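Local coordinates for protease (Helicobacter pylori, PDB 5EUF), which is a zinc-dependent M16-family protease that probably cleaves the cytoplasmic domain of human junctional adhesion molecule A, weakening the gastric epithelial barrier, at residues N101-L106 with K210-S215; E9-K14 with K204-T209; G16-S21 with N191-V196. All coordinates share one frame; numbering follows the deposited sequence.

Contact 1: N101-L106 with K210-S215; sequences NLDKSL and KKHFES
The imidazole of His212 lies between the backbone of Leu106 and its own neighbour Lys211. Over one face sits Leu106 C, near the rim of the ring; Lys211 CG lies over the opposite face. The edge is taken by Asp103, whose OD1 approaches His212 CE1 in the ring plane at 3.6 Å. Carboxylate and imidazole planes are turned 67° apart, so the two groups meet neither stacked nor coplanar. Leu208, one turn earlier in its helix, offers its carbonyl to His212 ND1, a hydrogen bond that probably helps to fix the rotation of the ring and leaves CE1 facing the acid. Asp103 OD2 stays 4.2 Å from His212 NE2, too far for a bond, and the ammonium of Lys211 comes equally close to Asp103 without forming a salt bridge: NZ to OD1 is 4.2 Å. The attraction at this margin is therefore probably loose and electrostatic.

The two partners are helices 102-113 and 202-213, which pack together on one face of the six-stranded mixed sheet of this M16 peptidase domain. Deeper between them, the Leu106 side chain crosses that of Phe213 at about a right angle, with Leu106 CD2 3.9 Å from Phe213 CE2. The far end of the phenyl ring also meets the backbone, Phe213 CZ lying 3.4 Å from Leu106 O in an oblique approach. With its CG anti to the carbonyl carbon (chi1 -65°), Phe213 brings the ring up to helix 102-113, where Ala110 and Met113 also touch it. Leu106 reaches Val33 of strand 30-37 as well, while Leu106 CB packs against the imidazole, 3.9 Å from His212 ND1.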
ATOM      1  N   ASN B 101      40.905  -2.789 -19.757  1.00 43.13           N
ATOM      2  CA  ASN B 101      39.694  -3.599 -19.809  1.00 36.13           C
ATOM      3  C   ASN B 101      38.433  -2.755 -19.949  1.00 39.69           C
ATOM      4  O   ASN B 101      37.323  -3.248 -19.750  1.00 39.13           O
ATOM      5  CB  ASN B 101      39.595  -4.484 -18.567  1.00 34.82           C
ATOM      6  CG  ASN B 101      40.709  -5.507 -18.494  1.00 45.67           C
ATOM      7  OD1 ASN B 101      41.417  -5.602 -17.492  1.00 52.20           O
ATOM      8  ND2 ASN B 101      40.875  -6.275 -19.563  1.00 47.45           N
ATOM      9  N   LEU B 102      38.608  -1.485 -20.294  1.00 46.52           N
ATOM     10  CA  LEU B 102      37.476  -0.597 -20.531  1.00 43.37           C
ATOM     11  C   LEU B 102      36.623  -1.090 -21.692  1.00 37.36           C
ATOM     12  O   LEU B 102      35.395  -1.085 -21.618  1.00 40.94           O
ATOM     13  CB  LEU B 102      37.957   0.826 -20.811  1.00 33.75           C
ATOM     14  CG  LEU B 102      36.848   1.789 -21.244  1.00 33.55           C
ATOM     15  CD1 LEU B 102      35.855   2.007 -20.113  1.00 26.56           C
ATOM     16  CD2 LEU B 102      37.430   3.107 -21.722  1.00 31.89           C
ATOM     17  N   ASP B 103      37.285  -1.518 -22.762  1.00 40.41           N
ATOM     18  CA  ASP B 103      36.594  -1.956 -23.969  1.00 39.91           C
ATOM     19  C   ASP B 103      35.764  -3.212 -23.724  1.00 35.14           C
ATOM     20  O   ASP B 103      34.600  -3.279 -24.115  1.00 35.35           O
ATOM     21  CB  ASP B 103      37.595  -2.205 -25.096  1.00 37.52           C
ATOM     22  CG  ASP B 103      36.919  -2.419 -26.434  1.00 47.44           C
ATOM     23  OD1 ASP B 103      36.582  -1.413 -27.092  1.00 54.61           O
ATOM     24  OD2 ASP B 103      36.722  -3.588 -26.830  1.00 52.16           O
ATOM     25  N   LYS B 104      36.364  -4.204 -23.075  1.00 36.42           N
ATOM     26  CA  LYS B 104      35.663  -5.450 -22.791  1.00 33.10           C
ATOM     27  C   LYS B 104      34.526  -5.227 -21.799  1.00 42.42           C
ATOM     28  O   LYS B 104      33.479  -5.869 -21.891  1.00 45.88           O
ATOM     29  CB  LYS B 104      36.631  -6.502 -22.252  1.00 28.60           C
ATOM     30  CG  LYS B 104      36.028  -7.892 -22.130  1.00 28.46           C
ATOM     31  CD  LYS B 104      35.597  -8.424 -23.487  1.00 39.91           C
ATOM     32  CE  LYS B 104      35.029  -9.833 -23.374  1.00 56.84           C
ATOM     33  NZ  LYS B 104      34.550 -10.354 -24.688  1.00 62.44           N
ATOM     34  N   SER B 105      34.735  -4.314 -20.853  1.00 39.48           N
ATOM     35  CA  SER B 105      33.720  -4.004 -19.850  1.00 43.45           C
ATOM     36  C   SER B 105      32.488  -3.372 -20.488  1.00 38.44           C
ATOM     37  O   SER B 105      31.355  -3.704 -20.138  1.00 23.83           O
ATOM     38  CB  SER B 105      34.290  -3.075 -18.777  1.00 24.06           C
ATOM     39  OG  SER B 105      35.335  -3.713 -18.066  1.00 27.48           O
ATOM     40  N   LEU B 106      32.717  -2.461 -21.427  1.00 38.46           N
ATOM     41  CA  LEU B 106      31.630  -1.827 -22.161  1.00 33.07           C
ATOM     42  C   LEU B 106      30.887  -2.843 -23.022  1.00 34.65           C
ATOM     43  O   LEU B 106      29.669  -2.760 -23.181  1.00 41.01           O
ATOM     44  CB  LEU B 106      32.165  -0.686 -23.027  1.00 32.17           C
ATOM     45  CG  LEU B 106      32.580   0.562 -22.247  1.00 34.09           C
ATOM     46  CD1 LEU B 106      33.039   1.666 -23.181  1.00 35.17           C
ATOM     47  CD2 LEU B 106      31.427   1.035 -21.381  1.00 32.29           C
ATOM     48  N   LYS B 210      30.063   4.599 -27.811  1.00 44.13           N
ATOM     49  CA  LYS B 210      29.363   4.700 -29.087  1.00 28.08           C
ATOM     50  C   LYS B 210      29.494   3.402 -29.866  1.00 34.86           C
ATOM     51  O   LYS B 210      28.579   2.999 -30.580  1.00 47.57           O
ATOM     52  CB  LYS B 210      29.907   5.861 -29.923  1.00 29.32           C
ATOM     53  CG  LYS B 210      29.460   7.239 -29.467  1.00 53.79           C
ATOM     54  CD  LYS B 210      29.978   8.312 -30.414  1.00 54.70           C
ATOM     55  CE  LYS B 210      29.565   9.704 -29.960  1.00 62.70           C
ATOM     56  NZ  LYS B 210      30.028  10.760 -30.904  1.00 64.75           N
ATOM     57  N   LYS B 211      30.641   2.749 -29.721  1.00 46.06           N
ATOM     58  CA  LYS B 211      30.888   1.483 -30.396  1.00 29.81           C
ATOM     59  C   LYS B 211      29.899   0.407 -29.951  1.00 40.75           C
ATOM     60  O   LYS B 211      29.372  -0.338 -30.775  1.00 50.65           O
ATOM     61  CB  LYS B 211      32.324   1.014 -30.147  1.00 30.18           C
ATOM     62  CG  LYS B 211      32.612  -0.390 -30.654  1.00 35.32           C
ATOM     63  CD  LYS B 211      34.087  -0.743 -30.556  1.00 34.98           C
ATOM     64  CE  LYS B 211      34.363  -2.117 -31.154  1.00 37.76           C
ATOM     65  NZ  LYS B 211      35.812  -2.471 -31.125  1.00 50.43           N
ATOM     66  N   HIS B 212      29.630   0.340 -28.652  1.00 34.34           N
ATOM     67  CA  HIS B 212      28.836  -0.758 -28.110  1.00 36.81           C
ATOM     68  C   HIS B 212      27.374  -0.406 -27.832  1.00 39.23           C
ATOM     69  O   HIS B 212      26.532  -1.297 -27.731  1.00 40.58           O
ATOM     70  CB  HIS B 212      29.483  -1.281 -26.825  1.00 26.19           C
ATOM     71  CG  HIS B 212      30.846  -1.862 -27.030  1.00 27.05           C
ATOM     72  ND1 HIS B 212      31.999  -1.118 -26.901  1.00 40.11           N
ATOM     73  CD2 HIS B 212      31.241  -3.112 -27.365  1.00 29.74           C
ATOM     74  CE1 HIS B 212      33.046  -1.887 -27.140  1.00 35.85           C
ATOM     75  NE2 HIS B 212      32.613  -3.102 -27.425  1.00 33.75           N
ATOM     76  N   PHE B 213      27.065   0.880 -27.718  1.00 25.93           N
ATOM     77  CA  PHE B 213      25.741   1.271 -27.249  1.00 29.11           C
ATOM     78  C   PHE B 213      24.911   2.088 -28.241  1.00 31.54           C
ATOM     79  O   PHE B 213      23.687   2.123 -28.138  1.00 52.02           O
ATOM     80  CB  PHE B 213      25.877   2.051 -25.937  1.00 37.94           C
ATOM     81  CG  PHE B 213      26.415   1.230 -24.799  1.00 36.64           C
ATOM     82  CD1 PHE B 213      25.556   0.545 -23.953  1.00 36.91           C
ATOM     83  CD2 PHE B 213      27.778   1.137 -24.576  1.00 33.31           C
ATOM     84  CE1 PHE B 213      26.046  -0.214 -22.905  1.00 29.66           C
ATOM     85  CE2 PHE B 213      28.275   0.380 -23.529  1.00 36.27           C
ATOM     86  CZ  PHE B 213      27.406  -0.297 -22.692  1.00 31.02           C
ATOM     87  N   GLU B 214      25.565   2.742 -29.196  1.00 27.03           N
ATOM     88  CA  GLU B 214      24.861   3.641 -30.108  1.00 38.84           C
ATOM     89  C   GLU B 214      23.848   2.906 -30.983  1.00 54.13           C
ATOM     90  O   GLU B 214      22.834   3.479 -31.388  1.00 57.28           O
ATOM     91  CB  GLU B 214      25.858   4.394 -30.991  1.00 39.72           C
ATOM     92  CG  GLU B 214      25.249   5.543 -31.779  1.00 56.76           C
ATOM     93  CD  GLU B 214      26.254   6.223 -32.689  1.00 72.53           C
ATOM     94  OE1 GLU B 214      27.010   5.512 -33.387  1.00 71.47           O
ATOM     95  OE2 GLU B 214      26.289   7.472 -32.701  1.00 78.45           O
ATOM     96  N   SER B 215      24.118   1.635 -31.263  1.00 51.10           N
ATOM     97  CA  SER B 215      23.273   0.855 -32.159  1.00 45.17           C
ATOM     98  C   SER B 215      22.141   0.130 -31.429  1.00 41.67           C
ATOM     99  O   SER B 215      21.282  -0.483 -32.061  1.00 49.47           O
ATOM    100  CB  SER B 215      24.123  -0.153 -32.935  1.00 35.81           C
ATOM    101  OG  SER B 215      25.113  -0.730 -32.101  1.00 44.56           O
TER

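Contact 2: E9-K14 with K204-T209; sequences ESVTLK and KVFELT
Phe206 is the first residue of 204-209 to meet strand 9-12, and it carries most of the contact. Its CG stands anti to the carbonyl carbon (chi1 -71°), which sends the ring out from the helix to the strand. Val11 CG2 sits over one face as a CH-pi contact, 3.7 Å from the centroid of the Phe206 ring and 14° off its normal; the methyl is displaced a little toward the CE2 side, with Val11 CG2 to Phe206 CE2 at 3.6 Å. The outer edge of the ring points at the strand backbone, Phe206 CZ lying 3.2 Å from Glu9 O near the ring plane. Alongside, Glu9 CB packs 3.8 Å from Phe206 CZ, and the Glu9 side chain crosses that of Phe206 at about a right angle, beside CE2 and CZ.

One turn on, Thr209 meets Leu13, just past the strand, more loosely, its CG2 4.3 Å from Leu13 CD2. The hydroxyl is turned back into its own helix: Thr209 OG1 donates to Val205 O at 3.0 Å from above the carbonyl plane, while Thr209 N reaches the same oxygen from the opposite face. Val205 O is thus gripped twice; the OG1 bond satisfies the buried hydroxyl and leaves CG2 on the side of Leu13.

Helix and strand run nearly parallel, their segment axes 19° apart and 10.1 Å at closest approach. Strand 9-12 is the outermost strand of the sheet at this side, bonded to strand 18-23, and helix 202-213 lies over both: Phe206 and Thr209 also rest on Val19, Val205 reaches Val196 of strand 192-198, and Leu208 packs against helix 102-113.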
ATOM      1  N   GLU B   9      32.804  15.379 -18.945  1.00 51.52           N
ATOM      2  CA  GLU B   9      32.241  15.619 -20.269  1.00 61.68           C
ATOM      3  C   GLU B   9      31.055  14.691 -20.522  1.00 54.94           C
ATOM      4  O   GLU B   9      31.151  13.479 -20.330  1.00 55.43           O
ATOM      5  CB  GLU B   9      33.304  15.435 -21.356  1.00 60.01           C
ATOM      6  CG  GLU B   9      34.430  16.457 -21.302  1.00 70.28           C
ATOM      7  CD  GLU B   9      35.132  16.624 -22.637  1.00 80.11           C
ATOM      8  OE1 GLU B   9      36.302  17.059 -22.645  1.00 88.60           O
ATOM      9  OE2 GLU B   9      34.508  16.329 -23.681  1.00 75.11           O
ATOM     10  N   SER B  10      29.937  15.270 -20.945  1.00 46.54           N
ATOM     11  CA  SER B  10      28.725  14.498 -21.189  1.00 42.46           C
ATOM     12  C   SER B  10      28.369  14.451 -22.671  1.00 46.49           C
ATOM     13  O   SER B  10      28.540  15.428 -23.400  1.00 39.95           O
ATOM     14  CB  SER B  10      27.552  15.075 -20.394  1.00 43.37           C
ATOM     15  OG  SER B  10      26.357  14.360 -20.658  1.00 53.81           O
ATOM     16  N   VAL B  11      27.872  13.297 -23.106  1.00 49.85           N
ATOM     17  CA  VAL B  11      27.421  13.105 -24.476  1.00 46.92           C
ATOM     18  C   VAL B  11      26.173  12.228 -24.488  1.00 49.75           C
ATOM     19  O   VAL B  11      26.150  11.162 -23.871  1.00 41.27           O
ATOM     20  CB  VAL B  11      28.518  12.460 -25.357  1.00 48.22           C
ATOM     21  CG1 VAL B  11      27.919  11.881 -26.630  1.00 46.33           C
ATOM     22  CG2 VAL B  11      29.606  13.472 -25.686  1.00 54.10           C
ATOM     23  N   THR B  12      25.133  12.690 -25.173  1.00 54.99           N
ATOM     24  CA  THR B  12      23.921  11.899 -25.340  1.00 46.08           C
ATOM     25  C   THR B  12      23.913  11.242 -26.715  1.00 42.16           C
ATOM     26  O   THR B  12      24.147  11.901 -27.727  1.00 39.59           O
ATOM     27  CB  THR B  12      22.654  12.751 -25.169  1.00 46.39           C
ATOM     28  OG1 THR B  12      22.631  13.318 -23.852  1.00 49.73           O
ATOM     29  CG2 THR B  12      21.408  11.899 -25.370  1.00 43.61           C
ATOM     30  N   LEU B  13      23.649   9.940 -26.740  1.00 49.34           N
ATOM     31  CA  LEU B  13      23.660   9.173 -27.982  1.00 43.51           C
ATOM     32  C   LEU B  13      22.324   9.283 -28.709  1.00 46.88           C
ATOM     33  O   LEU B  13      21.371   9.867 -28.188  1.00 54.73           O
ATOM     34  CB  LEU B  13      23.996   7.708 -27.698  1.00 26.01           C
ATOM     35  CG  LEU B  13      25.471   7.298 -27.753  1.00 31.94           C
ATOM     36  CD1 LEU B  13      26.390   8.371 -27.184  1.00 32.49           C
ATOM     37  CD2 LEU B  13      25.678   5.978 -27.022  1.00 25.20           C
ATOM     38  N   LYS B  14      22.256   8.718 -29.911  1.00 49.37           N
ATOM     39  CA  LYS B  14      21.071   8.855 -30.755  1.00 56.67           C
ATOM     40  C   LYS B  14      19.883   8.058 -30.225  1.00 52.75           C
ATOM     41  O   LYS B  14      18.764   8.197 -30.719  1.00 59.23           O
ATOM     42  CB  LYS B  14      21.382   8.424 -32.193  1.00 64.52           C
ATOM     43  CG  LYS B  14      21.610   6.930 -32.376  1.00 65.71           C
ATOM     44  CD  LYS B  14      21.771   6.585 -33.852  1.00 67.67           C
ATOM     45  CE  LYS B  14      21.852   5.083 -34.071  1.00 71.24           C
ATOM     46  NZ  LYS B  14      21.954   4.737 -35.518  1.00 67.33           N
ATOM     47  N   LYS B 204      38.121   8.602 -25.763  1.00 38.88           N
ATOM     48  CA  LYS B 204      38.227   7.152 -25.880  1.00 40.16           C
ATOM     49  C   LYS B 204      37.003   6.494 -25.254  1.00 45.52           C
ATOM     50  O   LYS B 204      36.479   5.513 -25.782  1.00 41.46           O
ATOM     51  CB  LYS B 204      39.506   6.636 -25.218  1.00 33.14           C
ATOM     52  CG  LYS B 204      39.669   5.123 -25.310  1.00 48.15           C
ATOM     53  CD  LYS B 204      40.950   4.649 -24.639  1.00 59.61           C
ATOM     54  CE  LYS B 204      41.061   3.130 -24.667  1.00 59.71           C
ATOM     55  NZ  LYS B 204      41.038   2.594 -26.058  1.00 71.23           N
ATOM     56  N   VAL B 205      36.556   7.040 -24.126  1.00 43.46           N
ATOM     57  CA  VAL B 205      35.346   6.566 -23.464  1.00 32.90           C
ATOM     58  C   VAL B 205      34.145   6.708 -24.391  1.00 38.44           C
ATOM     59  O   VAL B 205      33.358   5.773 -24.555  1.00 49.97           O
ATOM     60  CB  VAL B 205      35.067   7.336 -22.151  1.00 25.39           C
ATOM     61  CG1 VAL B 205      33.675   7.017 -21.625  1.00 27.38           C
ATOM     62  CG2 VAL B 205      36.116   7.012 -21.103  1.00 25.34           C
ATOM     63  N   PHE B 206      34.020   7.878 -25.007  1.00 33.61           N
ATOM     64  CA  PHE B 206      32.886   8.168 -25.875  1.00 34.10           C
ATOM     65  C   PHE B 206      32.840   7.255 -27.096  1.00 37.33           C
ATOM     66  O   PHE B 206      31.810   6.641 -27.370  1.00 44.21           O
ATOM     67  CB  PHE B 206      32.916   9.633 -26.315  1.00 29.83           C
ATOM     68  CG  PHE B 206      32.599  10.600 -25.212  1.00 37.01           C
ATOM     69  CD1 PHE B 206      31.781  10.223 -24.159  1.00 38.52           C
ATOM     70  CD2 PHE B 206      33.120  11.881 -25.221  1.00 43.02           C
ATOM     71  CE1 PHE B 206      31.487  11.106 -23.139  1.00 34.19           C
ATOM     72  CE2 PHE B 206      32.829  12.770 -24.203  1.00 45.93           C
ATOM     73  CZ  PHE B 206      32.012  12.381 -23.160  1.00 36.62           C
ATOM     74  N   GLU B 207      33.953   7.153 -27.819  1.00 32.06           N
ATOM     75  CA  GLU B 207      33.988   6.353 -29.039  1.00 39.01           C
ATOM     76  C   GLU B 207      33.810   4.864 -28.744  1.00 39.84           C
ATOM     77  O   GLU B 207      33.289   4.120 -29.576  1.00 47.57           O
ATOM     78  CB  GLU B 207      35.294   6.583 -29.811  1.00 51.01           C
ATOM     79  CG  GLU B 207      36.536   5.974 -29.178  1.00 60.79           C
ATOM     80  CD  GLU B 207      37.741   6.008 -30.104  1.00 67.91           C
ATOM     81  OE1 GLU B 207      37.621   6.554 -31.222  1.00 64.44           O
ATOM     82  OE2 GLU B 207      38.806   5.486 -29.712  1.00 73.12           O
ATOM     83  N   LEU B 208      34.232   4.431 -27.560  1.00 33.47           N
ATOM     84  CA  LEU B 208      34.082   3.033 -27.175  1.00 33.98           C
ATOM     85  C   LEU B 208      32.657   2.745 -26.719  1.00 32.54           C
ATOM     86  O   LEU B 208      32.131   1.657 -26.947  1.00 37.47           O
ATOM     87  CB  LEU B 208      35.081   2.660 -26.077  1.00 30.33           C
ATOM     88  CG  LEU B 208      36.277   1.818 -26.536  1.00 33.32           C
ATOM     89  CD1 LEU B 208      37.016   2.501 -27.676  1.00 34.18           C
ATOM     90  CD2 LEU B 208      37.217   1.536 -25.377  1.00 38.48           C
ATOM     91  N   THR B 209      32.033   3.724 -26.073  1.00 31.83           N
ATOM     92  CA  THR B 209      30.639   3.590 -25.679  1.00 29.54           C
ATOM     93  C   THR B 209      29.744   3.669 -26.913  1.00 42.82           C
ATOM     94  O   THR B 209      28.794   2.898 -27.053  1.00 49.65           O
ATOM     95  CB  THR B 209      30.230   4.664 -24.662  1.00 24.35           C
ATOM     96  OG1 THR B 209      30.948   4.453 -23.440  1.00 33.46           O
ATOM     97  CG2 THR B 209      28.743   4.587 -24.378  1.00 25.88           C
TER

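Contact 3: G16-S21 with N191-V196; sequences GLQVVS and NAIVLV
Leu17 opens the side-chain contacts of a parallel strand pair, 18-23 beside 192-198, inside the mixed sheet of the M16 peptidase fold. Just ahead of its strand, Leu17 places CG anti to the backbone N (chi1 -179°) and spreads its two methyls along the partner: CD1 lies 3.6 Å from Ala192 CB, and CD2 meets Val194 CG2 at 3.7 Å, the Leu17 and Val194 side chains running at a slant to each other.

Farther on, the strands are paired residue by residue, and side chains of bridged pairs emerge on the same face. Gln18 and Ile193 lie side by side and point the same way; the extended glutamine chain passes along the isoleucine, with Gln18 OE1 3.7 Å from Ile193 CD1, while its NE2 is bonded to Ser10 OG on strand 9-12. On that face too, Val20 meets Leu195 obliquely, CG1 of the valine touching CD1 of the leucine at 3.6 Å. Val19, Val194, Ser21 and Val196 occupy the other face, beneath helices 202-213 and 102-113; there Val19 rests on Phe206 and Thr209, and Val194 on Leu106. The hydroxyl of Ser21 is hydrogen-bonded to Ser202.

Backbone bonds alternate between the strands as parallel pairing requires. The first, Gln18 N to Ala192 O, is weak. Val194 then shares both of its polar backbone groups with strand 18-23, giving its N-H to Gln18 O and taking Val20 N. The last bond is the straightest: Val196 N to Val20 O, 2.8 Å, with an N-H...O angle of 170°.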
ATOM      1  N   GLY B  16      19.245   8.110 -26.875  1.00 31.86           N
ATOM      2  CA  GLY B  16      18.924   8.748 -25.612  1.00 26.38           C
ATOM      3  C   GLY B  16      19.815   8.331 -24.456  1.00 33.27           C
ATOM      4  O   GLY B  16      19.658   8.819 -23.337  1.00 40.40           O
ATOM      5  N   LEU B  17      20.751   7.425 -24.721  1.00 35.77           N
ATOM      6  CA  LEU B  17      21.697   6.996 -23.698  1.00 26.20           C
ATOM      7  C   LEU B  17      22.687   8.108 -23.376  1.00 31.21           C
ATOM      8  O   LEU B  17      23.322   8.667 -24.273  1.00 29.13           O
ATOM      9  CB  LEU B  17      22.454   5.744 -24.142  1.00 21.19           C
ATOM     10  CG  LEU B  17      23.445   5.210 -23.102  1.00 25.72           C
ATOM     11  CD1 LEU B  17      22.791   4.151 -22.235  1.00 25.70           C
ATOM     12  CD2 LEU B  17      24.709   4.676 -23.749  1.00 34.80           C
ATOM     13  N   GLN B  18      22.819   8.424 -22.093  1.00 27.08           N
ATOM     14  CA  GLN B  18      23.760   9.443 -21.652  1.00 22.13           C
ATOM     15  C   GLN B  18      25.102   8.815 -21.295  1.00 29.08           C
ATOM     16  O   GLN B  18      25.158   7.791 -20.615  1.00 37.07           O
ATOM     17  CB  GLN B  18      23.198  10.214 -20.456  1.00 21.66           C
ATOM     18  CG  GLN B  18      24.094  11.344 -19.973  1.00 49.87           C
ATOM     19  CD  GLN B  18      23.442  12.181 -18.891  1.00 47.45           C
ATOM     20  OE1 GLN B  18      22.395  11.816 -18.355  1.00 60.19           O
ATOM     21  NE2 GLN B  18      24.057  13.313 -18.569  1.00 37.53           N
ATOM     22  N   VAL B  19      26.183   9.429 -21.765  1.00 23.49           N
ATOM     23  CA  VAL B  19      27.523   8.937 -21.474  1.00 39.66           C
ATOM     24  C   VAL B  19      28.326   9.997 -20.735  1.00 34.08           C
ATOM     25  O   VAL B  19      28.540  11.094 -21.250  1.00 31.10           O
ATOM     26  CB  VAL B  19      28.278   8.533 -22.757  1.00 36.97           C
ATOM     27  CG1 VAL B  19      29.494   7.688 -22.411  1.00 33.85           C
ATOM     28  CG2 VAL B  19      27.358   7.776 -23.695  1.00 33.32           C
ATOM     29  N   VAL B  20      28.765   9.668 -19.525  1.00 36.50           N
ATOM     30  CA  VAL B  20      29.509  10.613 -18.703  1.00 27.71           C
ATOM     31  C   VAL B  20      30.914  10.106 -18.394  1.00 39.88           C
ATOM     32  O   VAL B  20      31.087   9.036 -17.804  1.00 29.35           O
ATOM     33  CB  VAL B  20      28.782  10.906 -17.378  1.00 27.76           C
ATOM     34  CG1 VAL B  20      29.569  11.917 -16.559  1.00 25.14           C
ATOM     35  CG2 VAL B  20      27.365  11.409 -17.646  1.00 25.10           C
ATOM     36  N   SER B  21      31.909  10.888 -18.800  1.00 41.65           N
ATOM     37  CA  SER B  21      33.307  10.565 -18.552  1.00 33.50           C
ATOM     38  C   SER B  21      33.893  11.495 -17.496  1.00 33.19           C
ATOM     39  O   SER B  21      33.830  12.716 -17.630  1.00 40.52           O
ATOM     40  CB  SER B  21      34.112  10.660 -19.852  1.00 38.20           C
ATOM     41  OG  SER B  21      35.504  10.570 -19.603  1.00 43.84           O
ATOM     42  N   ASN B 191      16.695   5.267 -20.910  1.00 24.77           N
ATOM     43  CA  ASN B 191      16.519   5.290 -19.467  1.00 18.21           C
ATOM     44  C   ASN B 191      17.805   4.901 -18.743  1.00 39.18           C
ATOM     45  O   ASN B 191      17.804   4.673 -17.533  1.00 44.00           O
ATOM     46  CB  ASN B 191      15.375   4.349 -19.061  1.00 31.11           C
ATOM     47  CG  ASN B 191      14.861   4.618 -17.656  1.00 34.79           C
ATOM     48  OD1 ASN B 191      14.810   5.765 -17.209  1.00 35.92           O
ATOM     49  ND2 ASN B 191      14.485   3.557 -16.951  1.00 16.75           N
ATOM     50  N   ALA B 192      18.906   4.833 -19.485  1.00 37.09           N
ATOM     51  CA  ALA B 192      20.170   4.364 -18.920  1.00 35.10           C
ATOM     52  C   ALA B 192      21.298   5.384 -19.055  1.00 17.93           C
ATOM     53  O   ALA B 192      21.289   6.227 -19.952  1.00 35.83           O
ATOM     54  CB  ALA B 192      20.576   3.052 -19.570  1.00 28.07           C
ATOM     55  N   ILE B 193      22.267   5.291 -18.149  1.00 21.62           N
ATOM     56  CA  ILE B 193      23.440   6.162 -18.154  1.00 23.17           C
ATOM     57  C   ILE B 193      24.721   5.349 -18.016  1.00 18.49           C
ATOM     58  O   ILE B 193      24.858   4.554 -17.087  1.00 21.24           O
ATOM     59  CB  ILE B 193      23.398   7.193 -17.009  1.00 28.33           C
ATOM     60  CG1 ILE B 193      22.174   8.102 -17.135  1.00 25.82           C
ATOM     61  CG2 ILE B 193      24.680   8.019 -16.986  1.00 20.21           C
ATOM     62  CD1 ILE B 193      22.008   9.060 -15.970  1.00 22.01           C
ATOM     63  N   VAL B 194      25.655   5.548 -18.940  1.00 29.24           N
ATOM     64  CA  VAL B 194      26.956   4.894 -18.860  1.00 24.85           C
ATOM     65  C   VAL B 194      27.990   5.875 -18.318  1.00 32.31           C
ATOM     66  O   VAL B 194      28.313   6.877 -18.961  1.00 33.67           O
ATOM     67  CB  VAL B 194      27.415   4.354 -20.227  1.00 30.66           C
ATOM     68  CG1 VAL B 194      28.811   3.757 -20.125  1.00 20.43           C
ATOM     69  CG2 VAL B 194      26.426   3.320 -20.749  1.00 30.40           C
ATOM     70  N   LEU B 195      28.499   5.578 -17.127  1.00 25.95           N
ATOM     71  CA  LEU B 195      29.428   6.459 -16.432  1.00 18.79           C
ATOM     72  C   LEU B 195      30.798   5.810 -16.296  1.00 29.16           C
ATOM     73  O   LEU B 195      30.909   4.681 -15.822  1.00 35.31           O
ATOM     74  CB  LEU B 195      28.873   6.822 -15.052  1.00 24.61           C
ATOM     75  CG  LEU B 195      29.774   7.563 -14.064  1.00 35.16           C
ATOM     76  CD1 LEU B 195      30.043   8.982 -14.528  1.00 28.90           C
ATOM     77  CD2 LEU B 195      29.153   7.560 -12.674  1.00 35.02           C
ATOM     78  N   VAL B 196      31.838   6.522 -16.720  1.00 34.20           N
ATOM     79  CA  VAL B 196      33.205   6.016 -16.611  1.00 34.87           C
ATOM     80  C   VAL B 196      34.094   6.993 -15.846  1.00 29.79           C
ATOM     81  O   VAL B 196      34.273   8.142 -16.254  1.00 21.68           O
ATOM     82  CB  VAL B 196      33.822   5.743 -17.998  1.00 39.28           C
ATOM     83  CG1 VAL B 196      35.269   5.295 -17.853  1.00 25.78           C
ATOM     84  CG2 VAL B 196      33.005   4.698 -18.754  1.00 26.93           C
TER

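From the N terminus, strands 9-12 and 18-23 pair with each other at once, antiparallel; their partners in contacts 3 and 2 come about 170 and 190 residues later. Contact 3 closes the shorter of these two loops when strand 192-198 returns beside 18-23; contact 2 encloses it, closing once helix 202-213 has followed that strand and settled over 9-12 at the sheet edge. Contact 1 begins within both loops, at helix 102-113, and ends beyond them at 210-215, so it crosses contacts 2 and 3. Together they fasten the two helices to each other and to the sheet: Leu106 touches Thr209, Leu102 meets Val196, and Phe213 packs on Leu17.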